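Long-range contacts in putative L-alanine-DL-glutamate epimerase (Burkholderia xenovorans, PDB 3GO2), which probably acts as a magnesium-dependent racemase or epimerase of the mandelate racemase/muconate lactonizing enzyme family: residues Asp353-His358 / Glu381-Ala386; Gly322-Met327 / Pro373-Asp378; Asn19-Lys24 / Phe37-Gly42. One frame throughout, in Å; residues are numbered along the deposited sequence. Where two conformers were deposited one is given.

Overall arrangement
The three contacts lie close together where the C-terminal part of the chain meets the N-terminal domain's antiparallel sheet. Contacts 1 and 2 interleave along the chain. Two probable hydrogen bonds tie them: Asp-353 OD1 to His-323 NE2 at 2.8 Å and His-358 O to Thr-377 OG1 at 2.6 Å. Contact 3 forms within the N-terminal domain, its centre about 15 Å from that of contact 1 and about 14 Å from that of contact 2. Phe-22 packs on Phe-356 and Ile-384 of contact 1. Contact 3 lies nearest the metal region: the Asp-38 side chain is about 12 Å from a bound magnesium ion. Contacts 1 and 2 lie away from the metal and ligand sites.

Contact 1: Asp353-His358 / Glu381-Ala386; sequences DELFTH and EEAILA
Ala-383 sits at the middle of this contact, with its methyl group turned to the backbone and side chains of Glu-354 and Leu-355. The contact sets the short, weakly bonded helical turn at 353-355 against the C-terminal helix 381-386. The closest backbone pair is Leu-355 and Ala-383, with CA atoms 5.3 Å apart.

The touching between the segments is by van der Waals contact, and no hydrogen bond crosses. Ala-383 CB lies 3.2 Å from Glu-354 O. Glu-354 was modelled in two conformers, and its side-chain contacts hold for one of them. In that copy CG is anti to the backbone N (chi1 -171°) and passes 3.9 Å from Ala-383 CB. The extended chain then brings OE2 to 3.9 Å from Ala-386 CB. Leu-355 CG lies anti to the carbonyl carbon (chi1 -64°), and the CD2 branch alone reaches Ala-383, 3.8 Å from its O and 4.3 Å from its CB.

Polar bonding is made around the contact. Leu-355 bonds through its backbone to Val-380, just before the helix. In the same copy, Glu-354 OE1 bonds to His-387. On the buried side, Leu-355 and Ile-384 both pack on Cys-13 of strand 5-14, joining the C-terminal helix to the N-terminal sheet.

The chemistry implies an apolar, short-range junction: the single methyl of Ala-383 lies against the Glu-354 carbonyl, and the glutamate's polar end probably finds its partner in His-387.

Contact 2: Gly322-Met327 / Pro373-Asp378; sequences GHLCTM and PGWGTD
Thr-377 holds OG1 anti to the backbone N (chi1 -164°), which puts CG2 between that N and the carbonyl carbon, on the side of helix 323-335, against Leu-324 and Met-327. With chi1 at 177°, Leu-324 swings CG beside its own carbonyl carbon and sends CD1 across to the same loop. In this enolase-type fold the contact joins the first turn of a barrel helix to the late loop 373-378. That loop also bonds to the N-terminal part of the chain, through Asp-97, Val-105 and Cys-107, and leads on to the C-terminal helix.

The threonine methyl is the wedge. CG2 lies 3.6 Å from Leu-324 CA and 3.7 Å from Met-327 CG. Its hydroxyl is used elsewhere, on His-358 O.

Leu-324 CD1 fills the corner between Thr-377 and Trp-375. It reaches 3.6 Å to Thr-377 O and 3.9 Å to Trp-375 CD1, approaching the indole obliquely. Strand 32-37 touches this leucine through Trp-34 and Glu-36, so it also joins the barrel helix to the N-terminal sheet.

Gly-376 has a positive phi (120°). The Met-327 chain bends at chi2 and chi3 and ends beside this glycine, with CE 3.9 Å from Gly-376 O. Nearer its backbone, Met-327 CB rests 3.4 Å from Trp-375 O.

Contact 3: Asn19-Lys24 / Phe37-Gly42; sequences NYHFVK and FDEGFG
His-21 and Phe-37 form an antiparallel hydrogen-bonded pair in the three-stranded sheet of the enolase-type N-terminal domain. Here strand 19-27 meets the end of strand 32-37, and the chain then leaves as a loop. Phe-37 N gives His-21 O a bond of 2.9 Å, with the donor above the carbonyl plane. The return bond from His-21 N to Phe-37 O is weak, at 3.4 Å.

The tight part lies on the face of the sheet that carries these two side chains. Phe-37 holds CG between its backbone N and carbonyl carbon (chi1 68°), which lays the ring across the neighbouring strand. His-21 CB stands over the ring's centre, a CH-pi contact 3.4 Å from the centroid. Val-23 CG2 packs obliquely near the same ring, 3.8 Å from CE2. Helix 46-57 adds Val-46, Thr-47 and Ile-50 to the cover of Phe-37. The imidazole lies oblique to the phenyl, and over one imidazole face comes Glu-39 CG. The Glu-39 carboxylate is roughly stacked on the imidazole, 26° from its plane, while OE2 bonds to Thr-47.

Past this pair the strands part, and water takes over. One water bridges Asn-19 O and Asp-38 OD1 and accepts from Glu-39 N at 2.9 Å. Another lies within bonding distance of the same two oxygens, though it has more acceptors in reach than protons to give. The loop is braced by an Asx motif, and Phe-41 packs on Pro-78 of the second subunit. In that motif, Phe-41 N donates to the syn lone pair of Asp-38 OD2 at 2.8 Å.

Contact 1: Asp353-His358 / Glu381-Ala386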
loop_
_atom_site.group_PDB
_atom_site.type_symbol
_atom_site.label_atom_id
_atom_site.label_comp_id
_atom_site.label_asym_id
_atom_site.label_seq_id
_atom_site.Cartn_x
_atom_site.Cartn_y
_atom_site.Cartn_z
ATOM N N ASP A 353 36.595 14.629 -36.464
ATOM C CA ASP A 353 37.876 14.736 -35.780
ATOM C C ASP A 353 38.473 16.155 -35.908
ATOM O O ASP A 353 39.231 16.562 -35.031
ATOM C CB ASP A 353 38.862 13.657 -36.245
ATOM C CG ASP A 353 38.471 12.242 -35.776
ATOM O OD1 ASP A 353 37.457 12.050 -35.032
ATOM O OD2 ASP A 353 39.189 11.297 -36.161
ATOM N N GLU A 354 38.105 16.886 -36.960
ATOM C CA GLU A 354 38.490 18.293 -37.131
ATOM C C GLU A 354 37.991 19.169 -35.983
ATOM O O GLU A 354 38.638 20.145 -35.627
ATOM C CB GLU A 354 37.919 18.824 -38.476
ATOM C CG GLU A 354 38.393 20.212 -38.941
ATOM C CD GLU A 354 37.529 20.803 -40.084
ATOM O OE1 GLU A 354 36.763 20.054 -40.733
ATOM O OE2 GLU A 354 37.608 22.036 -40.325
ATOM N N LEU A 355 36.825 18.826 -35.431
ATOM C CA LEU A 355 36.136 19.696 -34.475
ATOM C C LEU A 355 36.726 19.641 -33.089
ATOM O O LEU A 355 36.446 20.526 -32.281
ATOM C CB LEU A 355 34.654 19.312 -34.374
ATOM C CG LEU A 355 33.836 19.504 -35.649
ATOM C CD1 LEU A 355 32.468 18.852 -35.489
ATOM C CD2 LEU A 355 33.706 20.979 -35.990
ATOM N N PHE A 356 37.515 18.605 -32.794
ATOM C CA PHE A 356 38.011 18.396 -31.449
ATOM C C PHE A 356 39.508 18.116 -31.428
ATOM O O PHE A 356 40.062 17.550 -32.377
ATOM C CB PHE A 356 37.273 17.201 -30.812
ATOM C CG PHE A 356 35.768 17.379 -30.752
ATOM C CD1 PHE A 356 35.195 18.144 -29.746
ATOM C CD2 PHE A 356 34.938 16.824 -31.715
ATOM C CE1 PHE A 356 33.818 18.320 -29.682
ATOM C CE2 PHE A 356 33.569 16.984 -31.648
ATOM C CZ PHE A 356 33.013 17.757 -30.630
ATOM N N THR A 357 40.152 18.469 -30.329
ATOM C CA THR A 357 41.592 18.263 -30.207
ATOM C C THR A 357 41.964 16.780 -30.124
ATOM O O THR A 357 42.967 16.353 -30.716
ATOM C CB THR A 357 42.177 19.015 -29.014
ATOM O OG1 THR A 357 41.476 18.643 -27.825
ATOM C CG2 THR A 357 42.125 20.552 -29.207
ATOM N N HIS A 358 41.145 15.995 -29.419
ATOM C CA HIS A 358 41.355 14.544 -29.257
ATOM C C HIS A 358 40.110 13.737 -29.547
ATOM O O HIS A 358 38.986 14.163 -29.269
ATOM C CB HIS A 358 41.789 14.228 -27.816
ATOM C CG HIS A 358 43.044 14.925 -27.412
ATOM N ND1 HIS A 358 44.296 14.477 -27.797
ATOM C CD2 HIS A 358 43.248 16.039 -26.672
ATOM C CE1 HIS A 358 45.213 15.293 -27.303
ATOM N NE2 HIS A 358 44.610 16.240 -26.606
ATOM N N GLU A 381 37.859 26.130 -31.940
ATOM C CA GLU A 381 37.052 27.255 -32.390
ATOM C C GLU A 381 37.112 27.538 -33.883
ATOM O O GLU A 381 36.079 27.814 -34.487
ATOM C CB GLU A 381 37.347 28.499 -31.550
ATOM C CG GLU A 381 36.744 28.285 -30.192
ATOM C CD GLU A 381 37.361 29.087 -29.116
ATOM O OE1 GLU A 381 36.685 30.068 -28.739
ATOM O OE2 GLU A 381 38.470 28.704 -28.621
ATOM N N GLU A 382 38.301 27.521 -34.475
ATOM C CA GLU A 382 38.397 27.742 -35.918
ATOM C C GLU A 382 37.607 26.680 -36.702
ATOM O O GLU A 382 36.959 26.984 -37.724
ATOM C CB GLU A 382 39.862 27.768 -36.363
ATOM C CG GLU A 382 40.028 28.108 -37.842
ATOM C CD GLU A 382 41.462 28.267 -38.273
ATOM O OE1 GLU A 382 42.386 27.996 -37.472
ATOM O OE2 GLU A 382 41.645 28.720 -39.437
ATOM N N ALA A 383 37.660 25.436 -36.227
ATOM C CA ALA A 383 36.985 24.330 -36.922
ATOM C C ALA A 383 35.466 24.449 -36.783
ATOM O O ALA A 383 34.727 24.193 -37.731
ATOM C CB ALA A 383 37.473 22.995 -36.418
ATOM N N ILE A 384 34.994 24.881 -35.616
ATOM C CA ILE A 384 33.571 25.164 -35.412
ATOM C C ILE A 384 33.103 26.167 -36.453
ATOM O O ILE A 384 32.045 26.027 -37.050
ATOM C CB ILE A 384 33.313 25.683 -33.988
ATOM C CG1 ILE A 384 33.415 24.505 -33.013
ATOM C CG2 ILE A 384 31.956 26.387 -33.881
ATOM C CD1 ILE A 384 33.430 24.902 -31.566
ATOM N N LEU A 385 33.904 27.189 -36.689
ATOM C CA LEU A 385 33.468 28.245 -37.611
ATOM C C LEU A 385 33.599 27.839 -39.073
ATOM O O LEU A 385 32.999 28.479 -39.939
ATOM C CB LEU A 385 34.212 29.544 -37.339
ATOM C CG LEU A 385 33.858 30.193 -36.002
ATOM C CD1 LEU A 385 34.877 31.303 -35.655
ATOM C CD2 LEU A 385 32.425 30.698 -35.944
ATOM N N ALA A 386 34.354 26.780 -39.357
ATOM C CA ALA A 386 34.456 26.235 -40.711
ATOM C C ALA A 386 33.257 25.384 -41.057
ATOM O O ALA A 386 33.080 24.994 -42.241
ATOM C CB ALA A 386 35.722 25.425 -40.867
#

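Contact 2: Gly322-Met327 / Pro373-Asp378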
loop_
_atom_site.group_PDB
_atom_site.type_symbol
_atom_site.label_atom_id
_atom_site.label_comp_id
_atom_site.label_asym_id
_atom_site.label_seq_id
_atom_site.Cartn_x
_atom_site.Cartn_y
_atom_site.Cartn_z
ATOM N N GLY A 322 28.592 14.411 -29.976
ATOM C CA GLY A 322 29.959 14.534 -30.470
ATOM C C GLY A 322 31.009 13.969 -29.531
ATOM O O GLY A 322 30.701 13.427 -28.459
ATOM N N HIS A 323 32.275 14.109 -29.924
ATOM C CA HIS A 323 33.367 13.543 -29.116
ATOM C C HIS A 323 33.432 14.116 -27.722
ATOM O O HIS A 323 33.814 13.418 -26.801
ATOM C CB HIS A 323 34.745 13.759 -29.763
ATOM C CG HIS A 323 35.014 12.886 -30.944
ATOM N ND1 HIS A 323 34.335 11.711 -31.190
ATOM C CD2 HIS A 323 35.917 13.020 -31.950
ATOM C CE1 HIS A 323 34.816 11.152 -32.285
ATOM N NE2 HIS A 323 35.776 11.928 -32.766
ATOM N N LEU A 324 33.126 15.396 -27.540
ATOM C CA LEU A 324 33.198 15.957 -26.188
ATOM C C LEU A 324 32.174 15.288 -25.256
ATOM O O LEU A 324 32.495 14.978 -24.103
ATOM C CB LEU A 324 33.069 17.472 -26.191
ATOM C CG LEU A 324 33.064 18.162 -24.829
ATOM C CD1 LEU A 324 34.249 17.726 -23.969
ATOM C CD2 LEU A 324 33.069 19.681 -24.992
ATOM N N CYS A 325 30.969 15.040 -25.743
ATOM C CA CYS A 325 29.992 14.287 -24.941
ATOM C C CYS A 325 30.520 12.911 -24.575
ATOM O O CYS A 325 30.300 12.443 -23.456
ATOM C CB CYS A 325 28.659 14.155 -25.649
ATOM S SG CYS A 325 27.744 15.717 -25.709
ATOM N N THR A 326 31.211 12.254 -25.504
ATOM C CA THR A 326 31.774 10.939 -25.200
ATOM C C THR A 326 32.794 11.037 -24.085
ATOM O O THR A 326 32.811 10.190 -23.162
ATOM C CB THR A 326 32.410 10.289 -26.455
ATOM O OG1 THR A 326 31.391 10.051 -27.426
ATOM C CG2 THR A 326 33.073 8.952 -26.105
ATOM N N MET A 327 33.636 12.074 -24.134
ATOM C CA MET A 327 34.668 12.234 -23.100
ATOM C C MET A 327 34.032 12.645 -21.754
ATOM O O MET A 327 34.468 12.201 -20.706
ATOM C CB MET A 327 35.754 13.195 -23.562
ATOM C CG MET A 327 36.500 12.718 -24.774
ATOM S SD MET A 327 37.289 11.066 -24.619
ATOM C CE MET A 327 38.834 11.386 -25.568
ATOM N N PRO A 373 44.133 16.820 -18.335
ATOM C CA PRO A 373 43.317 17.660 -17.459
ATOM C C PRO A 373 41.968 18.000 -18.114
ATOM O O PRO A 373 41.927 18.351 -19.290
ATOM C CB PRO A 373 44.169 18.919 -17.266
ATOM C CG PRO A 373 45.602 18.403 -17.442
ATOM C CD PRO A 373 45.501 17.359 -18.509
ATOM N N GLY A 374 40.903 17.915 -17.338
ATOM C CA GLY A 374 39.570 18.157 -17.840
ATOM C C GLY A 374 38.917 16.899 -18.395
ATOM O O GLY A 374 39.237 15.785 -17.996
ATOM N N TRP A 375 37.979 17.088 -19.311
ATOM C CA TRP A 375 37.222 15.991 -19.885
ATOM C C TRP A 375 38.046 15.079 -20.772
ATOM O O TRP A 375 37.756 13.880 -20.854
ATOM C CB TRP A 375 36.027 16.505 -20.687
ATOM C CG TRP A 375 34.976 17.206 -19.882
ATOM C CD1 TRP A 375 34.472 18.439 -20.132
ATOM C CD2 TRP A 375 34.244 16.692 -18.752
ATOM N NE1 TRP A 375 33.503 18.763 -19.204
ATOM C CE2 TRP A 375 33.344 17.703 -18.343
ATOM C CE3 TRP A 375 34.244 15.474 -18.061
ATOM C CZ2 TRP A 375 32.460 17.531 -17.257
ATOM C CZ3 TRP A 375 33.354 15.320 -16.965
ATOM C CH2 TRP A 375 32.503 16.338 -16.579
ATOM N N GLY A 376 39.065 15.638 -21.445
ATOM C CA GLY A 376 39.907 14.826 -22.332
ATOM C C GLY A 376 39.918 15.255 -23.791
ATOM O O GLY A 376 40.639 14.685 -24.612
ATOM N N THR A 377 39.088 16.241 -24.141
ATOM C CA THR A 377 39.111 16.817 -25.490
ATOM C C THR A 377 38.522 18.219 -25.427
ATOM O O THR A 377 37.720 18.511 -24.544
ATOM C CB THR A 377 38.363 15.909 -26.479
ATOM O OG1 THR A 377 38.686 16.260 -27.829
ATOM C CG2 THR A 377 36.830 16.025 -26.299
ATOM N N ASP A 378 38.956 19.096 -26.333
ATOM C CA ASP A 378 38.470 20.465 -26.430
ATOM C C ASP A 378 37.914 20.685 -27.828
ATOM O O ASP A 378 38.512 20.255 -28.815
ATOM C CB ASP A 378 39.615 21.458 -26.226
ATOM C CG ASP A 378 40.169 21.436 -24.821
ATOM O OD1 ASP A 378 39.367 21.334 -23.852
ATOM O OD2 ASP A 378 41.417 21.552 -24.686
#

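Contact 3: Asn19-Lys24 / Phe37-Gly42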
loop_
_atom_site.group_PDB
_atom_site.type_symbol
_atom_site.label_atom_id
_atom_site.label_comp_id
_atom_site.label_asym_id
_atom_site.label_seq_id
_atom_site.Cartn_x
_atom_site.Cartn_y
_atom_site.Cartn_z
ATOM N N ASN A 19 22.769 19.961 -35.289
ATOM C CA ASN A 19 23.919 20.753 -34.909
ATOM C C ASN A 19 24.508 20.248 -33.616
ATOM O O ASN A 19 23.824 19.582 -32.826
ATOM C CB ASN A 19 23.505 22.198 -34.713
ATOM C CG ASN A 19 23.002 22.823 -35.996
ATOM O OD1 ASN A 19 23.581 22.597 -37.060
ATOM N ND2 ASN A 19 21.938 23.611 -35.901
ATOM N N TYR A 20 25.761 20.603 -33.386
ATOM C CA TYR A 20 26.351 20.461 -32.062
ATOM C C TYR A 20 26.348 21.812 -31.394
ATOM O O TYR A 20 26.477 22.820 -32.063
ATOM C CB TYR A 20 27.792 20.024 -32.139
ATOM C CG TYR A 20 28.066 18.628 -32.628
ATOM C CD1 TYR A 20 27.128 17.593 -32.524
ATOM C CD2 TYR A 20 29.326 18.312 -33.115
ATOM C CE1 TYR A 20 27.426 16.327 -32.951
ATOM C CE2 TYR A 20 29.620 17.043 -33.529
ATOM C CZ TYR A 20 28.672 16.056 -33.440
ATOM O OH TYR A 20 29.009 14.783 -33.850
ATOM N N HIS A 21 26.233 21.828 -30.071
ATOM C CA HIS A 21 26.335 23.047 -29.301
ATOM C C HIS A 21 27.346 22.901 -28.171
ATOM O O HIS A 21 27.523 21.818 -27.632
ATOM C CB HIS A 21 24.984 23.408 -28.671
ATOM C CG HIS A 21 23.875 23.577 -29.660
ATOM N ND1 HIS A 21 23.387 24.820 -30.007
ATOM C CD2 HIS A 21 23.123 22.671 -30.330
ATOM C CE1 HIS A 21 22.392 24.674 -30.867
ATOM N NE2 HIS A 21 22.214 23.384 -31.084
ATOM N N PHE A 22 27.958 24.017 -27.790
ATOM C CA PHE A 22 29.004 24.019 -26.772
ATOM C C PHE A 22 28.860 25.195 -25.858
ATOM O O PHE A 22 28.404 26.259 -26.298
ATOM C CB PHE A 22 30.406 24.063 -27.422
ATOM C CG PHE A 22 30.617 23.022 -28.448
ATOM C CD1 PHE A 22 30.974 21.741 -28.084
ATOM C CD2 PHE A 22 30.425 23.291 -29.793
ATOM C CE1 PHE A 22 31.131 20.749 -29.051
ATOM C CE2 PHE A 22 30.596 22.307 -30.755
ATOM C CZ PHE A 22 30.930 21.046 -30.387
ATOM N N VAL A 23 29.216 24.980 -24.592
ATOM C CA VAL A 23 29.443 26.057 -23.608
ATOM C C VAL A 23 30.954 26.237 -23.448
ATOM O O VAL A 23 31.695 25.267 -23.312
ATOM C CB VAL A 23 28.828 25.762 -22.233
ATOM C CG1 VAL A 23 29.163 26.875 -21.214
ATOM C CG2 VAL A 23 27.309 25.605 -22.370
ATOM N N LYS A 24 31.379 27.494 -23.476
ATOM C CA LYS A 24 32.775 27.890 -23.300
ATOM C C LYS A 24 32.847 28.851 -22.132
ATOM O O LYS A 24 32.301 29.956 -22.192
ATOM C CB LYS A 24 33.295 28.596 -24.553
ATOM C CG LYS A 24 34.740 28.984 -24.427
ATOM C CD LYS A 24 35.192 29.854 -25.585
ATOM C CE LYS A 24 36.668 30.043 -25.552
ATOM N NZ LYS A 24 37.085 30.990 -26.660
ATOM N N PHE A 37 26.313 20.362 -25.447
ATOM C CA PHE A 37 24.879 20.144 -25.190
ATOM C C PHE A 37 24.123 20.006 -26.521
ATOM O O PHE A 37 24.701 20.123 -27.589
ATOM C CB PHE A 37 24.297 21.245 -24.288
ATOM C CG PHE A 37 24.226 22.618 -24.906
ATOM C CD1 PHE A 37 23.044 23.095 -25.489
ATOM C CD2 PHE A 37 25.323 23.443 -24.893
ATOM C CE1 PHE A 37 22.969 24.389 -26.009
ATOM C CE2 PHE A 37 25.264 24.720 -25.444
ATOM C CZ PHE A 37 24.090 25.183 -26.020
ATOM N N ASP A 38 22.824 19.736 -26.450
ATOM C CA ASP A 38 22.026 19.400 -27.605
ATOM C C ASP A 38 20.670 20.082 -27.537
ATOM O O ASP A 38 20.086 20.209 -26.448
ATOM C CB ASP A 38 21.869 17.880 -27.642
ATOM C CG ASP A 38 20.905 17.414 -28.689
ATOM O OD1 ASP A 38 21.356 17.238 -29.845
ATOM O OD2 ASP A 38 19.711 17.207 -28.344
ATOM N N GLU A 39 20.176 20.508 -28.692
ATOM C CA GLU A 39 18.797 20.999 -28.814
ATOM C C GLU A 39 17.947 20.123 -29.736
ATOM O O GLU A 39 16.710 20.202 -29.706
ATOM C CB GLU A 39 18.769 22.418 -29.342
ATOM C CG GLU A 39 19.313 23.433 -28.359
ATOM C CD GLU A 39 19.157 24.850 -28.800
ATOM O OE1 GLU A 39 18.675 25.077 -29.922
ATOM O OE2 GLU A 39 19.525 25.744 -28.015
ATOM N N GLY A 40 18.603 19.303 -30.548
ATOM C CA GLY A 40 17.902 18.422 -31.502
ATOM C C GLY A 40 16.974 17.356 -30.953
ATOM O O GLY A 40 15.949 17.059 -31.580
ATOM N N PHE A 41 17.314 16.780 -29.804
ATOM C CA PHE A 41 16.516 15.709 -29.198
ATOM C C PHE A 41 15.384 16.310 -28.374
ATOM O O PHE A 41 15.303 16.129 -27.159
ATOM C CB PHE A 41 17.390 14.790 -28.358
ATOM C CG PHE A 41 16.772 13.431 -28.070
ATOM C CD1 PHE A 41 16.339 12.618 -29.107
ATOM C CD2 PHE A 41 16.691 12.946 -26.769
ATOM C CE1 PHE A 41 15.781 11.374 -28.857
ATOM C CE2 PHE A 41 16.147 11.690 -26.512
ATOM C CZ PHE A 41 15.688 10.908 -27.573
ATOM N N GLY A 42 14.519 17.032 -29.064
ATOM C CA GLY A 42 13.282 17.538 -28.482
ATOM C C GLY A 42 13.468 18.705 -27.541
ATOM O O GLY A 42 12.582 18.975 -26.721
HETATM O O HOH W 1 23.858 17.557 -30.885
HETATM O O HOH W 2 21.405 20.102 -31.238
#